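Local coordinates for protein Lon211 (Mycobacterium tuberculosis, PDB 6VBK) that forms the N-terminal domain of an ATP-dependent Lon protease and, as in related Lon proteins, probably takes part in recognising substrates for degradation, at residues Ala148-Gln151 with Gln157-Asp160; Asp183-Glu188 with Ile203-Asp208. One frame throughout, in Å; residues are numbered along the deposited sequence.

In the fold
After the N-terminal, largely beta half of the domain, the chain enters a bundle of helices, and both contacts lie there. Interaction 1 comes first: it closes a loop of five residues, only two of which (154-155) lie between the two helices, joining the end of helix 133-153 to helix 156-162. The chain then passes helix 168-173 before interaction 2 opens on helix 183-191 and closes on helix 195-207, bringing together two consecutive helices. The contacts follow one another in series, neither enclosing nor crossing the other. Their centres are about 18 Å apart, yet they touch through I149 CD1 and T206 CG2, at 3.7 Å, where helix 195-207 packs on helix 133-153.

Interaction 1. Residues Ala148-Gln151 with Gln157-Asp160; sequences AILQ and QVVD
L150 lays its side chain over V158 and V159, one turn of helix meeting another where two consecutive helices of the helical part of the Lon N-terminal domain are joined by a tight turn. Helix 133-153 ends, the chain turns within a few residues, and helix 156-162 sets off, so the two helices are close where they join: the CA atoms of L150 and V159 are 6.0 Å apart. Such proximity suits a leucine facing two beta-branched valines, whose short, broad side chains fill the gap without reaching far from the backbone.

The contact is wholly apolar. Near the backbone, L150 CB faces V159 CB at 3.9 Å, the stems of the two side chains meeting before their branches part. Further out, L150 turns CG anti to its own carbonyl carbon (chi1 -74°), which carries the isopropyl end past V159 toward V158. There L150 CD1 lies 3.8 Å from V159 CA, against the backbone of the second helix, while V158 CG1 rests against both methyls, 3.8 Å from L150 CD1 and 4.0 Å from L150 CD2. The side chains of L150 and V158 meet at about a right angle.

L150 and V159 are both buried, as fits residues with no polar side-chain atoms to satisfy. L150 also touches A155 in the turn and V162 further along the second helix, so it packs against the turn and the helix beyond it. At the margin Q151, partly exposed, brings only its CG methylene near V159, and its side chain also touches W156. That last approach to the valine is loose, Q151 CG standing 4.3 Å from V159 CG2.

Interaction 2. Residues Asp183-Glu188 with Ile203-Asp208; sequences DEQKIE and IGWTRD
The indole of W205 carries the amide end of Q185 over one face and meets the carboxylate of E188 at its edge, near the ring plane. This tryptophan-glutamine stack closes the contact between two consecutive helices of the helical part of the Lon N-terminal domain. Q185 NE2 stands 3.2 Å above the plane, nearest W205 CG and displaced toward the rim. The amide is tilted, its plane 41° from that of the ring, so this is no parallel stack. Further back along the same side chain, Q185 CG sits almost squarely above the six-membered ring of W205, 4.0 Å from its centroid and 5° off the normal, a CH-pi contact; Q185 CB approaches W205 CZ3 at 3.6 Å.

Glutamine suits this place because its methylenes cover the benzene part while its amide continues over the pyrrole side. The chain runs extended beyond CG, sliding along the indole in the direction opposite to the tryptophan's own reach. Q185 OE1 accepts a hydrogen bond from T182 N, which limits the amide's rotation and leaves NE2 over the ring. E188, one turn on, adds a lighter touch: E188 OE2 lies 3.6 Å from W205 CZ2, where the partly positive C-H rim is probably a tolerable neighbour for a carboxylate oxygen, and the carboxylate plane is turned 62° from the indole.

No hydrogen bond joins the two segments. Tryptophan fits because the gap is wide, with the CA atoms of Q185 and W205 8.7 Å apart, and its long, flat side chain bridges it. L181 also touches the indole. Behind the contact, I203 and T206 pack on helix 133-153, where R207 forms a salt bridge with E141; on the other helix, D183 OD2 accepts a hydrogen bond from G22 N, between strands 9-19 and 29-33.

Interaction 1. Residues Ala148-Gln151 with Gln157-Asp160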
# COMPACT_ATOMS: atom_id res chain seq x y z
N ALA B 148 -28.58 12.07 -27.44
CA ALA B 148 -29.85 12.77 -27.60
C ALA B 148 -29.87 14.07 -26.81
O ALA B 148 -30.38 15.09 -27.29
CB ALA B 148 -31.01 11.86 -27.17
N ILE B 149 -29.32 14.05 -25.59
CA ILE B 149 -29.26 15.26 -24.78
C ILE B 149 -28.32 16.28 -25.41
O ILE B 149 -28.64 17.48 -25.50
CB ILE B 149 -28.84 14.92 -23.34
CG1 ILE B 149 -29.92 14.08 -22.65
CG2 ILE B 149 -28.57 16.19 -22.54
CD1 ILE B 149 -29.62 13.77 -21.20
N LEU B 150 -27.14 15.84 -25.87
CA LEU B 150 -26.19 16.77 -26.46
C LEU B 150 -26.71 17.35 -27.77
O LEU B 150 -26.58 18.56 -28.01
CB LEU B 150 -24.85 16.07 -26.69
CG LEU B 150 -24.00 15.80 -25.44
CD1 LEU B 150 -22.81 14.93 -25.79
CD2 LEU B 150 -23.54 17.11 -24.81
N GLN B 151 -27.31 16.51 -28.62
CA GLN B 151 -27.87 17.01 -29.87
C GLN B 151 -29.04 17.96 -29.61
O GLN B 151 -29.22 18.94 -30.33
CB GLN B 151 -28.30 15.85 -30.75
CG GLN B 151 -27.14 15.01 -31.26
CD GLN B 151 -27.60 13.78 -32.02
OE1 GLN B 151 -28.80 13.54 -32.18
NE2 GLN B 151 -26.65 12.99 -32.50
N GLN B 157 -19.82 19.61 -31.44
CA GLN B 157 -18.41 19.30 -31.22
C GLN B 157 -18.24 18.27 -30.11
O GLN B 157 -17.38 17.39 -30.19
CB GLN B 157 -17.64 20.58 -30.88
CG GLN B 157 -16.24 20.35 -30.32
CD GLN B 157 -15.25 19.92 -31.38
OE1 GLN B 157 -14.52 20.74 -31.93
NE2 GLN B 157 -15.21 18.62 -31.66
N VAL B 158 -19.08 18.35 -29.08
CA VAL B 158 -18.96 17.44 -27.94
C VAL B 158 -19.47 16.05 -28.31
O VAL B 158 -18.79 15.05 -28.10
CB VAL B 158 -19.69 18.01 -26.72
CG1 VAL B 158 -19.64 17.01 -25.56
CG2 VAL B 158 -19.07 19.33 -26.30
N VAL B 159 -20.69 15.98 -28.87
CA VAL B 159 -21.27 14.69 -29.22
C VAL B 159 -20.43 13.96 -30.26
O VAL B 159 -20.47 12.73 -30.33
CB VAL B 159 -22.73 14.86 -29.70
CG1 VAL B 159 -22.77 15.48 -31.09
CG2 VAL B 159 -23.47 13.53 -29.67
N ASP B 160 -19.66 14.70 -31.05
CA ASP B 160 -18.74 14.08 -32.00
C ASP B 160 -17.75 13.16 -31.29
O ASP B 160 -17.57 12.00 -31.67
CB ASP B 160 -18.00 15.17 -32.79
CG ASP B 160 -16.86 14.63 -33.63
OD1 ASP B 160 -16.87 13.44 -33.99
OD2 ASP B 160 -15.94 15.42 -33.94

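Interaction 2. Residues Asp183-Glu188 with Ile203-Asp208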
# COMPACT_ATOMS: atom_id res chain seq x y z
N ASP B 183 -24.40 17.07 -7.73
CA ASP B 183 -23.13 16.67 -7.14
C ASP B 183 -23.27 15.41 -6.29
O ASP B 183 -22.34 14.59 -6.26
CB ASP B 183 -22.54 17.81 -6.32
CG ASP B 183 -22.41 19.09 -7.12
OD1 ASP B 183 -23.07 19.20 -8.17
OD2 ASP B 183 -21.63 19.97 -6.70
N GLU B 184 -24.40 15.24 -5.61
CA GLU B 184 -24.62 14.02 -4.84
C GLU B 184 -24.60 12.80 -5.75
O GLU B 184 -24.10 11.73 -5.37
CB GLU B 184 -25.94 14.10 -4.08
CG GLU B 184 -26.13 12.98 -3.06
CD GLU B 184 -27.49 13.03 -2.38
OE1 GLU B 184 -28.32 12.13 -2.63
OE2 GLU B 184 -27.73 13.98 -1.60
N GLN B 185 -25.13 12.94 -6.97
CA GLN B 185 -25.00 11.88 -7.96
C GLN B 185 -23.56 11.76 -8.44
O GLN B 185 -23.04 10.65 -8.62
CB GLN B 185 -25.94 12.14 -9.14
CG GLN B 185 -27.41 11.89 -8.84
CD GLN B 185 -28.31 12.33 -9.98
OE1 GLN B 185 -28.26 13.47 -10.42
NE2 GLN B 185 -29.15 11.41 -10.46
N LYS B 186 -22.90 12.90 -8.66
CA LYS B 186 -21.51 12.89 -9.13
C LYS B 186 -20.58 12.27 -8.10
O LYS B 186 -19.63 11.56 -8.46
CB LYS B 186 -21.07 14.31 -9.48
CG LYS B 186 -21.80 14.92 -10.67
CD LYS B 186 -21.32 16.33 -10.95
CE LYS B 186 -22.05 16.94 -12.13
NZ LYS B 186 -21.58 18.32 -12.42
N ILE B 187 -20.82 12.53 -6.81
CA ILE B 187 -20.00 11.93 -5.77
C ILE B 187 -20.16 10.41 -5.78
O ILE B 187 -19.19 9.67 -5.57
CB ILE B 187 -20.35 12.53 -4.39
CG1 ILE B 187 -19.93 14.00 -4.33
CG2 ILE B 187 -19.68 11.75 -3.27
CD1 ILE B 187 -20.56 14.77 -3.20
N GLU B 188 -21.38 9.93 -6.03
CA GLU B 188 -21.60 8.49 -6.13
C GLU B 188 -20.90 7.90 -7.36
O GLU B 188 -20.44 6.76 -7.31
CB GLU B 188 -23.09 8.18 -6.18
CG GLU B 188 -23.42 6.72 -5.95
CD GLU B 188 -24.91 6.43 -5.99
OE1 GLU B 188 -25.28 5.24 -6.05
OE2 GLU B 188 -25.70 7.39 -5.96
N ILE B 203 -26.89 5.49 -16.63
CA ILE B 203 -27.90 5.21 -17.65
C ILE B 203 -29.30 5.44 -17.08
O ILE B 203 -30.17 6.02 -17.75
CB ILE B 203 -27.74 3.77 -18.19
CG1 ILE B 203 -26.59 3.70 -19.19
CG2 ILE B 203 -29.04 3.28 -18.82
CD1 ILE B 203 -26.27 2.30 -19.66
N GLY B 204 -29.53 5.02 -15.84
CA GLY B 204 -30.82 5.26 -15.22
C GLY B 204 -31.09 6.73 -14.95
O GLY B 204 -32.20 7.21 -15.17
N TRP B 205 -30.07 7.45 -14.48
CA TRP B 205 -30.24 8.88 -14.23
C TRP B 205 -30.43 9.66 -15.53
O TRP B 205 -31.17 10.65 -15.56
CB TRP B 205 -29.03 9.43 -13.47
CG TRP B 205 -28.75 8.73 -12.18
CD1 TRP B 205 -29.63 7.98 -11.45
CD2 TRP B 205 -27.50 8.68 -11.48
NE1 TRP B 205 -29.01 7.49 -10.33
CE2 TRP B 205 -27.70 7.90 -10.32
CE3 TRP B 205 -26.24 9.23 -11.71
CZ2 TRP B 205 -26.68 7.66 -9.41
CZ3 TRP B 205 -25.23 8.99 -10.80
CH2 TRP B 205 -25.46 8.21 -9.66
N THR B 206 -29.79 9.22 -16.62
CA THR B 206 -29.93 9.91 -17.89
C THR B 206 -31.31 9.70 -18.48
O THR B 206 -31.91 10.62 -19.04
CB THR B 206 -28.86 9.43 -18.87
OG1 THR B 206 -27.58 9.41 -18.22
CG2 THR B 206 -28.78 10.36 -20.07
N ARG B 207 -31.84 8.47 -18.37
CA ARG B 207 -33.18 8.19 -18.88
C ARG B 207 -34.23 8.99 -18.13
O ARG B 207 -35.16 9.54 -18.73
CB ARG B 207 -33.46 6.69 -18.79
CG ARG B 207 -34.65 6.22 -19.61
CD ARG B 207 -34.18 5.45 -20.83
NE ARG B 207 -33.20 4.43 -20.47
CZ ARG B 207 -32.68 3.55 -21.32
NH1 ARG B 207 -33.06 3.56 -22.59
NH2 ARG B 207 -31.79 2.67 -20.90
N ASP B 208 -34.11 9.06 -16.80
CA ASP B 208 -35.09 9.77 -15.99
C ASP B 208 -34.96 11.29 -16.11
O ASP B 208 -35.80 12.01 -15.55
CB ASP B 208 -34.98 9.35 -14.53
CG ASP B 208 -35.35 7.90 -14.32
OD1 ASP B 208 -35.84 7.26 -15.28
OD2 ASP B 208 -35.16 7.39 -13.20